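Local coordinates for protein Adhesin/hemolysin (Burkholderia pseudomallei 1026a, PDB 4G6V) that acts as the toxic tRNase of a contact-dependent growth inhibition system, which bacteria use to inhibit closely related neighbours and which an immunity protein counters, at residues A[49-54]-A[62-67]; A[76-81]-A[166-171]; A[104-109]-A[130-135]; A[117-122]-A[151-156]. All coordinates share one frame; numbering follows the deposited sequence.

Contact 1 (A[49-54]-A[62-67])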
loop_
_atom_site.group_PDB
_atom_site.type_symbol
_atom_site.label_atom_id
_atom_site.label_comp_id
_atom_site.label_asym_id
_atom_site.label_seq_id
_atom_site.Cartn_x
_atom_site.Cartn_y
_atom_site.Cartn_z
ATOM N N THR A 49 -10.018 -12.810 -3.385
ATOM C CA THR A 49 -9.633 -11.833 -4.406
ATOM C C THR A 49 -9.330 -12.445 -5.793
ATOM O O THR A 49 -8.509 -13.355 -5.926
ATOM C CB THR A 49 -8.419 -11.014 -3.940
ATOM O OG1 THR A 49 -8.803 -10.143 -2.868
ATOM C CG2 THR A 49 -7.870 -10.198 -5.095
ATOM N N GLN A 50 -9.990 -11.939 -6.829
ATOM C CA GLN A 50 -9.730 -12.431 -8.182
ATOM C C GLN A 50 -8.659 -11.585 -8.880
ATOM O O GLN A 50 -8.789 -10.369 -9.013
ATOM C CB GLN A 50 -11.015 -12.455 -9.004
ATOM C CG GLN A 50 -12.019 -13.449 -8.477
ATOM C CD GLN A 50 -13.289 -13.507 -9.306
ATOM O OE1 GLN A 50 -13.553 -12.607 -10.126
ATOM N NE2 GLN A 50 -14.092 -14.576 -9.099
ATOM N N ILE A 51 -7.596 -12.249 -9.317
ATOM C CA ILE A 51 -6.447 -11.582 -9.907
ATOM C C ILE A 51 -6.660 -11.479 -11.402
ATOM O O ILE A 51 -6.836 -12.496 -12.051
ATOM C CB ILE A 51 -5.164 -12.362 -9.584
ATOM C CG1 ILE A 51 -5.074 -12.542 -8.065
ATOM C CG2 ILE A 51 -3.909 -11.674 -10.187
ATOM C CD1 ILE A 51 -3.910 -13.333 -7.615
ATOM N N PRO A 52 -6.681 -10.243 -11.941
ATOM C CA PRO A 52 -6.876 -10.005 -13.375
ATOM C C PRO A 52 -5.697 -10.561 -14.170
ATOM O O PRO A 52 -4.543 -10.304 -13.807
ATOM C CB PRO A 52 -6.910 -8.470 -13.482
ATOM C CG PRO A 52 -7.254 -8.004 -12.105
ATOM C CD PRO A 52 -6.570 -8.975 -11.196
ATOM N N PRO A 53 -5.991 -11.307 -15.249
ATOM C CA PRO A 53 -5.026 -12.017 -16.086
ATOM C C PRO A 53 -3.845 -11.133 -16.493
ATOM O O PRO A 53 -2.697 -11.587 -16.485
ATOM C CB PRO A 53 -5.844 -12.367 -17.328
ATOM C CG PRO A 53 -7.253 -12.310 -16.911
ATOM C CD PRO A 53 -7.348 -11.328 -15.822
ATOM N N LEU A 54 -4.121 -9.882 -16.854
ATOM C CA LEU A 54 -3.075 -9.010 -17.398
ATOM C C LEU A 54 -2.115 -8.425 -16.360
ATOM O O LEU A 54 -1.032 -7.978 -16.721
ATOM C CB LEU A 54 -3.657 -7.912 -18.298
ATOM C CG LEU A 54 -4.172 -8.474 -19.628
ATOM C CD1 LEU A 54 -4.778 -7.403 -20.500
ATOM C CD2 LEU A 54 -3.077 -9.191 -20.364
ATOM N N SER A 62 1.381 -9.726 -5.115
ATOM C CA SER A 62 0.742 -9.069 -3.963
ATOM C C SER A 62 -0.682 -9.562 -3.735
ATOM O O SER A 62 -1.090 -9.711 -2.596
ATOM C CB SER A 62 0.758 -7.533 -4.055
ATOM O OG SER A 62 2.047 -7.016 -3.756
ATOM N N LEU A 63 -1.433 -9.809 -4.805
ATOM C CA LEU A 63 -2.772 -10.384 -4.661
ATOM C C LEU A 63 -2.723 -11.853 -4.170
ATOM O O LEU A 63 -3.501 -12.241 -3.310
ATOM C CB LEU A 63 -3.590 -10.240 -5.955
ATOM C CG LEU A 63 -3.765 -8.795 -6.442
ATOM C CD1 LEU A 63 -4.728 -8.724 -7.598
ATOM C CD2 LEU A 63 -4.232 -7.867 -5.312
ATOM N N ILE A 64 -1.804 -12.656 -4.702
ATOM C CA ILE A 64 -1.595 -14.006 -4.192
ATOM C C ILE A 64 -1.432 -13.943 -2.683
ATOM O O ILE A 64 -2.180 -14.575 -1.937
ATOM C CB ILE A 64 -0.330 -14.710 -4.807
ATOM C CG1 ILE A 64 -0.530 -15.026 -6.286
ATOM C CG2 ILE A 64 -0.058 -16.032 -4.128
ATOM C CD1 ILE A 64 -1.782 -15.803 -6.545
ATOM N N ARG A 65 -0.456 -13.171 -2.227
ATOM C CA ARG A 65 -0.146 -13.127 -0.798
ATOM C C ARG A 65 -1.304 -12.672 0.100
ATOM O O ARG A 65 -1.387 -13.068 1.267
ATOM C CB ARG A 65 1.089 -12.280 -0.564
ATOM C CG ARG A 65 2.296 -12.825 -1.294
ATOM C CD ARG A 65 2.945 -13.869 -0.450
ATOM N NE ARG A 65 4.172 -14.360 -1.054
ATOM C CZ ARG A 65 4.251 -15.472 -1.775
ATOM N NH1 ARG A 65 3.164 -16.203 -1.982
ATOM N NH2 ARG A 65 5.417 -15.851 -2.288
ATOM N N GLU A 66 -2.196 -11.851 -0.448
ATOM C CA GLU A 66 -3.396 -11.423 0.265
ATOM C C GLU A 66 -4.373 -12.601 0.429
ATOM O O GLU A 66 -4.879 -12.871 1.521
ATOM C CB GLU A 66 -4.082 -10.269 -0.471
ATOM C CG GLU A 66 -5.346 -9.784 0.209
ATOM C CD GLU A 66 -6.400 -9.310 -0.776
ATOM O OE1 GLU A 66 -6.037 -8.543 -1.685
ATOM O OE2 GLU A 66 -7.588 -9.696 -0.636
ATOM N N ASN A 67 -4.643 -13.308 -0.658
ATOM C CA ASN A 67 -5.495 -14.479 -0.563
ATOM C C ASN A 67 -4.882 -15.520 0.368
ATOM O O ASN A 67 -5.594 -16.187 1.116
ATOM C CB ASN A 67 -5.801 -15.050 -1.948
ATOM C CG ASN A 67 -6.930 -14.291 -2.651
ATOM O OD1 ASN A 67 -7.649 -13.496 -2.033
ATOM N ND2 ASN A 67 -7.091 -14.537 -3.941
#
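T49 is gripped by two side chains of the helix, N67 along its backbone and E66 at its hydroxyl. The carboxamide of N67 spans the T49 peptide groups with both ends: OD1 accepts a hydrogen bond from T49 N at 2.8 Å through an in-plane lone pair, while ND2 gives to T49 O at 2.7 Å, the acceptor lying nearly in the amide plane. Two bonds thus fix the rotation of the amide, and Q82 also reaches OD1. The T49 and E66 side chains meet nearly perpendicular; OG1 donates to E66 OE2 at 2.6 Å, on the syn side but 34° out of the carboxylate plane. In this PDDEXK-clan nuclease E66 is a likely active-site residue, close to D93, and the loop before helix 57-74 therefore supplies a second-shell hydroxyl to it. E66 OE1 forms a salt bridge with K69 of the CdiI chain. Farther along the loop, I51 runs antiparallel to the L63 side chain, its CG1 lying 3.5 Å from L63 CB. With CG1 anti to the carbonyl carbon (chi1 -54°), I51 also extends CD1 crosswise to I64 CD1. P52 CD rests on L63 CD1 at 4.0 Å.

Contact 2 (A[76-81]-A[166-171])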
loop_
_atom_site.group_PDB
_atom_site.type_symbol
_atom_site.label_atom_id
_atom_site.label_comp_id
_atom_site.label_asym_id
_atom_site.label_seq_id
_atom_site.Cartn_x
_atom_site.Cartn_y
_atom_site.Cartn_z
ATOM N N LYS A 76 -5.576 -20.465 11.783
ATOM C CA LYS A 76 -4.934 -20.218 13.070
ATOM C C LYS A 76 -5.961 -19.819 14.126
ATOM O O LYS A 76 -5.620 -19.608 15.295
ATOM C CB LYS A 76 -3.850 -19.152 12.949
ATOM C CG LYS A 76 -2.594 -19.635 12.241
ATOM C CD LYS A 76 -1.791 -20.580 13.119
ATOM C CE LYS A 76 -0.513 -21.025 12.411
ATOM N NZ LYS A 76 0.621 -21.290 13.351
ATOM N N GLY A 77 -7.220 -19.721 13.708
ATOM C CA GLY A 77 -8.303 -19.466 14.635
ATOM C C GLY A 77 -8.994 -18.123 14.506
ATOM O O GLY A 77 -9.891 -17.819 15.292
ATOM N N TYR A 78 -8.589 -17.297 13.545
ATOM C CA TYR A 78 -9.291 -16.028 13.346
ATOM C C TYR A 78 -10.510 -16.225 12.468
ATOM O O TYR A 78 -10.558 -17.132 11.632
ATOM C CB TYR A 78 -8.382 -14.978 12.722
ATOM C CG TYR A 78 -7.180 -14.662 13.557
ATOM C CD1 TYR A 78 -7.149 -13.541 14.364
ATOM C CD2 TYR A 78 -6.066 -15.491 13.535
ATOM C CE1 TYR A 78 -6.033 -13.252 15.127
ATOM C CE2 TYR A 78 -4.948 -15.212 14.292
ATOM C CZ TYR A 78 -4.935 -14.098 15.091
ATOM O OH TYR A 78 -3.812 -13.836 15.842
ATOM N N ASP A 79 -11.505 -15.378 12.667
ATOM C CA ASP A 79 -12.640 -15.366 11.766
ATOM C C ASP A 79 -12.340 -14.314 10.716
ATOM O O ASP A 79 -12.266 -13.119 11.025
ATOM C CB ASP A 79 -13.922 -15.052 12.530
ATOM C CG ASP A 79 -14.230 -16.107 13.598
ATOM O OD1 ASP A 79 -14.292 -17.318 13.253
ATOM O OD2 ASP A 79 -14.385 -15.734 14.781
ATOM N N VAL A 80 -12.132 -14.767 9.482
ATOM C CA VAL A 80 -11.689 -13.885 8.418
ATOM C C VAL A 80 -12.732 -13.698 7.323
ATOM O O VAL A 80 -13.154 -14.675 6.685
ATOM C CB VAL A 80 -10.387 -14.400 7.769
ATOM C CG1 VAL A 80 -9.987 -13.482 6.634
ATOM C CG2 VAL A 80 -9.261 -14.490 8.800
ATOM N N VAL A 81 -13.139 -12.447 7.096
ATOM C CA VAL A 81 -13.959 -12.126 5.922
ATOM C C VAL A 81 -13.191 -11.340 4.864
ATOM O O VAL A 81 -12.712 -10.225 5.111
ATOM C CB VAL A 81 -15.218 -11.330 6.290
ATOM C CG1 VAL A 81 -16.152 -11.184 5.065
ATOM C CG2 VAL A 81 -15.913 -11.965 7.476
ATOM N N GLY A 166 4.817 -19.376 8.503
ATOM C CA GLY A 166 3.419 -19.294 8.894
ATOM C C GLY A 166 3.171 -19.086 10.390
ATOM O O GLY A 166 2.057 -19.299 10.887
ATOM N N ASN A 167 4.205 -18.681 11.120
ATOM C CA ASN A 167 4.052 -18.320 12.538
ATOM C C ASN A 167 3.499 -16.911 12.753
ATOM O O ASN A 167 4.027 -15.929 12.209
ATOM C CB ASN A 167 5.385 -18.437 13.278
ATOM C CG ASN A 167 5.956 -19.827 13.216
ATOM O OD1 ASN A 167 5.238 -20.809 13.429
ATOM N ND2 ASN A 167 7.253 -19.928 12.898
ATOM N N ILE A 168 2.453 -16.813 13.566
ATOM C CA ILE A 168 1.853 -15.522 13.869
ATOM C C ILE A 168 2.435 -14.887 15.128
ATOM O O ILE A 168 2.438 -15.496 16.206
ATOM C CB ILE A 168 0.323 -15.619 14.057
ATOM C CG1 ILE A 168 -0.323 -16.407 12.920
ATOM C CG2 ILE A 168 -0.273 -14.236 14.155
ATOM C CD1 ILE A 168 0.080 -15.912 11.565
ATOM N N THR A 169 2.936 -13.666 14.976
ATOM C CA THR A 169 3.168 -12.780 16.115
ATOM C C THR A 169 2.259 -11.547 16.045
ATOM O O THR A 169 1.848 -11.120 14.963
ATOM C CB THR A 169 4.652 -12.314 16.243
ATOM O OG1 THR A 169 5.033 -11.552 15.092
ATOM C CG2 THR A 169 5.582 -13.501 16.419
ATOM N N ILE A 170 1.968 -10.971 17.208
ATOM C CA ILE A 170 1.120 -9.792 17.293
ATOM C C ILE A 170 1.892 -8.586 17.806
ATOM O O ILE A 170 2.683 -8.692 18.744
ATOM C CB ILE A 170 -0.071 -10.042 18.228
ATOM C CG1 ILE A 170 -0.926 -11.195 17.712
ATOM C CG2 ILE A 170 -0.921 -8.800 18.343
ATOM C CD1 ILE A 170 -1.691 -10.840 16.478
ATOM N N ILE A 171 1.664 -7.442 17.169
ATOM C CA ILE A 171 2.143 -6.161 17.670
ATOM C C ILE A 171 0.928 -5.280 17.916
ATOM O O ILE A 171 0.260 -4.858 16.956
ATOM C CB ILE A 171 3.020 -5.455 16.669
ATOM C CG1 ILE A 171 4.161 -6.377 16.237
ATOM C CG2 ILE A 171 3.557 -4.202 17.283
ATOM C CD1 ILE A 171 5.018 -5.860 15.058
#
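The phenol of Y78 meets the 168-171 strand through its hydroxyl end, not through a ring face: OH points into the notch between two isoleucine methyls, 3.7 Å from I170 CD1 and 3.9 Å from I168 CG2. Both methyls lie beyond the ring and to the same side of its plane. I170 approaches Y78 from the opposite direction, whereas I168 slides past it antiparallel. The Y78 ring reaches this notch because CG stands anti to the carbonyl carbon, chi1 -60°. K76 makes the second half of the contact. Its CG, set by a chi1 of -73°, lies 4.0 Å from I168 CG1; the bend at chi2 then turns the rest of the chain to bring CE 3.5 Å from G166 O. The aliphatic part of the lysine thus touches the isoleucine while its charged end stays at the protein surface. I168 is shared, offering CG1 to the lysine and CG2 to the tyrosine. Between K76 and Y78 the chain turns at G77, whose positive phi closes helix 57-74 in a Schellman motif. The two strands are not sheet neighbours: 168-171 is the outermost strand, paired with 159-162, and 79-82 runs beside 43-45 toward the other edge. L73 of helix 57-74 touches Y78, V80 and I168, so the contact joins both parts of the sheet beside the last turn of that helix.

Contact 3 (A[104-109]-A[130-135])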
loop_
_atom_site.group_PDB
_atom_site.type_symbol
_atom_site.label_atom_id
_atom_site.label_comp_id
_atom_site.label_asym_id
_atom_site.label_seq_id
_atom_site.Cartn_x
_atom_site.Cartn_y
_atom_site.Cartn_z
ATOM N N TYR A 104 -0.238 -6.406 3.672
ATOM C CA TYR A 104 0.951 -5.763 3.120
ATOM C C TYR A 104 2.076 -6.793 3.050
ATOM O O TYR A 104 2.496 -7.362 4.068
ATOM C CB TYR A 104 1.338 -4.534 3.951
ATOM C CG TYR A 104 2.738 -4.015 3.753
ATOM C CD1 TYR A 104 3.274 -3.831 2.479
ATOM C CD2 TYR A 104 3.523 -3.685 4.843
ATOM C CE1 TYR A 104 4.571 -3.352 2.312
ATOM C CE2 TYR A 104 4.815 -3.187 4.684
ATOM C CZ TYR A 104 5.337 -3.021 3.426
ATOM O OH TYR A 104 6.626 -2.513 3.298
ATOM N N ALA A 105 2.529 -7.063 1.834
ATOM C CA ALA A 105 3.441 -8.175 1.620
ATOM C C ALA A 105 4.766 -7.679 1.064
ATOM O O ALA A 105 5.041 -7.837 -0.111
ATOM C CB ALA A 105 2.810 -9.213 0.706
ATOM N N PRO A 106 5.590 -7.087 1.936
ATOM C CA PRO A 106 6.850 -6.461 1.541
ATOM C C PRO A 106 7.766 -7.447 0.837
ATOM O O PRO A 106 7.890 -8.592 1.282
ATOM C CB PRO A 106 7.464 -6.036 2.884
ATOM C CG PRO A 106 6.865 -6.976 3.882
ATOM C CD PRO A 106 5.445 -7.139 3.404
ATOM N N ALA A 107 8.366 -7.014 -0.269
ATOM C CA ALA A 107 9.377 -7.810 -0.942
ATOM C C ALA A 107 10.737 -7.272 -0.517
ATOM O O ALA A 107 11.742 -7.993 -0.542
ATOM C CB ALA A 107 9.209 -7.735 -2.442
ATOM N N THR A 108 10.752 -6.000 -0.122
ATOM C CA THR A 108 11.947 -5.388 0.424
ATOM C C THR A 108 12.304 -6.065 1.743
ATOM O O THR A 108 11.422 -6.584 2.459
ATOM C CB THR A 108 11.746 -3.874 0.691
ATOM O OG1 THR A 108 12.940 -3.323 1.258
ATOM C CG2 THR A 108 10.605 -3.619 1.679
ATOM N N GLY A 109 13.599 -6.045 2.059
ATOM C CA GLY A 109 14.079 -6.458 3.365
ATOM C C GLY A 109 14.496 -5.289 4.250
ATOM O O GLY A 109 14.969 -5.498 5.359
ATOM N N ILE A 130 -3.004 -3.805 10.121
ATOM C CA ILE A 130 -2.242 -4.338 9.004
ATOM C C ILE A 130 -1.803 -5.770 9.248
ATOM O O ILE A 130 -1.209 -6.073 10.290
ATOM C CB ILE A 130 -0.943 -3.550 8.788
ATOM C CG1 ILE A 130 -1.156 -2.043 8.942
ATOM C CG2 ILE A 130 -0.332 -3.938 7.454
ATOM C CD1 ILE A 130 -1.615 -1.346 7.699
ATOM N N VAL A 131 -2.088 -6.644 8.287
ATOM C CA VAL A 131 -1.430 -7.951 8.241
ATOM C C VAL A 131 -0.144 -7.789 7.437
ATOM O O VAL A 131 -0.168 -7.343 6.270
ATOM C CB VAL A 131 -2.293 -9.039 7.582
ATOM C CG1 VAL A 131 -1.480 -10.303 7.412
ATOM C CG2 VAL A 131 -3.558 -9.304 8.387
ATOM N N VAL A 132 0.983 -8.099 8.072
ATOM C CA VAL A 132 2.255 -8.026 7.377
ATOM C C VAL A 132 2.774 -9.423 7.121
ATOM O O VAL A 132 3.170 -10.115 8.053
ATOM C CB VAL A 132 3.321 -7.297 8.163
ATOM C CG1 VAL A 132 4.638 -7.306 7.343
ATOM C CG2 VAL A 132 2.871 -5.862 8.516
ATOM N N ASN A 133 2.787 -9.805 5.847
ATOM C CA ASN A 133 3.153 -11.141 5.401
ATOM C C ASN A 133 4.577 -11.183 4.871
ATOM O O ASN A 133 4.876 -10.618 3.792
ATOM C CB ASN A 133 2.189 -11.562 4.306
ATOM C CG ASN A 133 2.290 -13.023 3.974
ATOM O OD1 ASN A 133 3.321 -13.663 4.208
ATOM N ND2 ASN A 133 1.216 -13.568 3.410
ATOM N N LEU A 134 5.458 -11.858 5.610
ATOM C CA LEU A 134 6.889 -11.863 5.271
ATOM C C LEU A 134 7.337 -12.934 4.248
ATOM O O LEU A 134 8.526 -13.239 4.156
ATOM C CB LEU A 134 7.759 -11.925 6.538
ATOM C CG LEU A 134 7.588 -10.794 7.569
ATOM C CD1 LEU A 134 8.611 -10.917 8.686
ATOM C CD2 LEU A 134 7.684 -9.407 6.932
ATOM N N ALA A 135 6.395 -13.486 3.481
ATOM C CA ALA A 135 6.695 -14.525 2.480
ATOM C C ALA A 135 7.906 -14.193 1.605
ATOM O O ALA A 135 8.813 -15.005 1.462
ATOM C CB ALA A 135 5.472 -14.796 1.601
#
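V132 holds CG1 anti to its backbone N (chi1 179°), which brings that methyl to P106 CD at 4.0 Å, the two side chains lying crosswise. A chi1 of 163° likewise turns the Y104 ring opposite its own N and beneath P106, whose CD sits 3.9 Å above the ring plane, over its centre. P106 thus meets the tyrosine ring with CD and also touches V132 CG1, from a different direction; its CG continues to L134 CD2 at 4.0 Å. At the root of the Y104 side chain, CB touches I130 CG2. Y104 and V132 form a parallel bridge, part of the pairing between strands 99-104 and 129-133; helix 111-123 connects them as a beta-alpha-beta crossover within the PDDEXK-type core. Y104 N binds V131 O at 2.8 Å, and Y104 O receives N133 N at 3.0 Å. V132 CA-H adds a contact to the same oxygen. Past the bridge, A105 CA-H faces N133 O, while N133 OD1 folds back onto A135 N in an Asx turn. The Y104 ring also packs on helix 111-123 near K121, a likely active-site lysine, and A107 N just beyond donates to E98 of the CdiI chain.

Contact 4 (A[117-122]-A[151-156])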
loop_
_atom_site.group_PDB
_atom_site.type_symbol
_atom_site.label_atom_id
_atom_site.label_comp_id
_atom_site.label_asym_id
_atom_site.label_seq_id
_atom_site.Cartn_x
_atom_site.Cartn_y
_atom_site.Cartn_z
ATOM N N THR A 117 6.741 2.694 5.150
ATOM C CA THR A 117 5.709 2.354 4.194
ATOM C C THR A 117 4.391 2.210 4.918
ATOM O O THR A 117 3.398 2.823 4.545
ATOM C CB THR A 117 6.117 1.068 3.396
ATOM O OG1 THR A 117 7.300 1.368 2.645
ATOM C CG2 THR A 117 5.021 0.603 2.443
ATOM N N ILE A 118 4.397 1.400 5.967
ATOM C CA ILE A 118 3.244 1.249 6.829
ATOM C C ILE A 118 2.749 2.608 7.316
ATOM O O ILE A 118 1.563 2.948 7.168
ATOM C CB ILE A 118 3.604 0.421 8.066
ATOM C CG1 ILE A 118 3.582 -1.068 7.728
ATOM C CG2 ILE A 118 2.605 0.690 9.190
ATOM C CD1 ILE A 118 4.376 -1.919 8.696
ATOM N N SER A 119 3.656 3.368 7.923
ATOM C CA SER A 119 3.332 4.703 8.435
ATOM C C SER A 119 2.523 5.503 7.413
ATOM O O SER A 119 1.441 6.018 7.736
ATOM C CB SER A 119 4.607 5.456 8.811
ATOM O OG SER A 119 4.295 6.633 9.526
ATOM N N ASN A 120 3.032 5.569 6.175
ATOM C CA ASN A 120 2.338 6.294 5.111
ATOM C C ASN A 120 1.049 5.670 4.581
ATOM O O ASN A 120 0.109 6.389 4.216
ATOM C CB ASN A 120 3.292 6.666 3.995
ATOM C CG ASN A 120 4.240 7.774 4.411
ATOM O OD1 ASN A 120 3.851 8.946 4.501
ATOM N ND2 ASN A 120 5.478 7.409 4.720
ATOM N N LYS A 121 0.999 4.343 4.562
ATOM C CA LYS A 121 -0.239 3.650 4.268
ATOM C C LYS A 121 -1.295 4.085 5.274
ATOM O O LYS A 121 -2.462 4.233 4.933
ATOM C CB LYS A 121 -0.044 2.132 4.326
ATOM C CG LYS A 121 0.367 1.513 3.021
ATOM C CD LYS A 121 1.003 0.163 3.249
ATOM C CE LYS A 121 1.423 -0.525 1.948
ATOM N NZ LYS A 121 0.284 -0.748 1.002
ATOM N N VAL A 122 -0.874 4.288 6.517
ATOM C CA VAL A 122 -1.769 4.822 7.540
ATOM C C VAL A 122 -2.080 6.308 7.321
ATOM O O VAL A 122 -3.242 6.669 7.126
ATOM C CB VAL A 122 -1.229 4.583 8.966
ATOM C CG1 VAL A 122 -2.088 5.337 10.025
ATOM C CG2 VAL A 122 -1.162 3.076 9.247
ATOM N N TYR A 151 9.717 3.659 17.607
ATOM C CA TYR A 151 9.231 4.814 16.870
ATOM C C TYR A 151 7.746 4.641 16.591
ATOM O O TYR A 151 7.347 4.241 15.508
ATOM C CB TYR A 151 10.021 4.989 15.561
ATOM C CG TYR A 151 11.513 5.154 15.772
ATOM C CD1 TYR A 151 12.379 4.063 15.697
ATOM C CD2 TYR A 151 12.056 6.399 16.075
ATOM C CE1 TYR A 151 13.755 4.217 15.904
ATOM C CE2 TYR A 151 13.425 6.564 16.285
ATOM C CZ TYR A 151 14.269 5.476 16.202
ATOM O OH TYR A 151 15.621 5.655 16.426
ATOM N N PRO A 152 6.907 4.935 17.581
ATOM C CA PRO A 152 5.489 4.672 17.319
ATOM C C PRO A 152 5.011 5.359 16.038
ATOM O O PRO A 152 5.531 6.400 15.616
ATOM C CB PRO A 152 4.793 5.248 18.560
ATOM C CG PRO A 152 5.833 5.132 19.645
ATOM C CD PRO A 152 7.138 5.444 18.943
ATOM N N ILE A 153 4.018 4.757 15.411
ATOM C CA ILE A 153 3.513 5.248 14.149
ATOM C C ILE A 153 2.111 5.781 14.384
ATOM O O ILE A 153 1.192 5.021 14.708
ATOM C CB ILE A 153 3.518 4.106 13.111
ATOM C CG1 ILE A 153 4.949 3.678 12.806
ATOM C CG2 ILE A 153 2.811 4.484 11.815
ATOM C CD1 ILE A 153 5.018 2.409 11.994
ATOM N N PRO A 154 1.936 7.100 14.259
ATOM C CA PRO A 154 0.611 7.666 14.560
ATOM C C PRO A 154 -0.483 6.985 13.745
ATOM O O PRO A 154 -0.304 6.736 12.558
ATOM C CB PRO A 154 0.748 9.137 14.153
ATOM C CG PRO A 154 2.218 9.448 14.350
ATOM C CD PRO A 154 2.947 8.139 13.985
ATOM N N GLY A 155 -1.590 6.655 14.408
ATOM C CA GLY A 155 -2.775 6.122 13.759
ATOM C C GLY A 155 -2.788 4.618 13.656
ATOM O O GLY A 155 -3.847 4.015 13.407
ATOM N N LEU A 156 -1.620 4.010 13.856
ATOM C CA LEU A 156 -1.448 2.578 13.598
ATOM C C LEU A 156 -2.226 1.719 14.594
ATOM O O LEU A 156 -2.148 1.940 15.801
ATOM C CB LEU A 156 0.049 2.189 13.564
ATOM C CG LEU A 156 0.359 0.699 13.377
ATOM C CD1 LEU A 156 -0.339 0.156 12.122
ATOM C CD2 LEU A 156 1.855 0.423 13.348
#
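Helix 111-123, which carries the likely active-site lysine K121 of the PDDEXK-type nuclease, rests one flank on a type II beta turn, I153 to L156, in the loop that leads into strand 159-162. I153 is the first residue of that turn and packs on the helix backbone: CG2 stands 3.4 Å from S119 CA and 3.5 Å from S119 OG. With CG2 anti to the backbone N and CG1 beside it (chi1 -66°), the longer branch of I153 carries CD1 to I118 CG2 at 4.1 Å, across that side chain at about a right angle. L156 closes the turn with its N bonded to I153 O, and its CD1 is placed between two helix residues one turn apart, 4.2 Å from I118 CG2 and 4.2 Å from V122 CG2. The second methyl of V122, CG1, lies over the peptide backbone of the turn, 3.4 Å from P154 O and 3.8 Å from G155 C. G155 occupies the third turn position with phi 90°, where the lack of a side chain lets V122 come close. K121 takes no part in the loop contact and forms salt bridges with D4 and D96 of the CdiI chain. With no hydrogen bond between the two segments, the seating of the helix on the turn is mainly van der Waals, which implies that the fit depends on shape.

Overall arrangement
Contact 3 is the buried centre, made of strand pairing and apolar packing; contacts 1 and 4 are partly buried, and contact 2 is a surface contact. Contact 1 is the most polar, with side-chain bonds around E66. Contact 4 is mainly apolar, and contact 2 sets a tyrosine hydroxyl and a lysine chain against isoleucines and a backbone oxygen, with no clear hydrogen bond. Contact 3 touches both contacts 1 and 4: R65 packs on A105 and A135, and Y104 on T117 and I118. Helix 57-74 carries half of contact 1 and ends at contact 2. Contacts 1 and 4 lie on opposite sides of the chain's centre, about 25 Å apart between centres, each bearing a likely active-site residue engaged by CdiI.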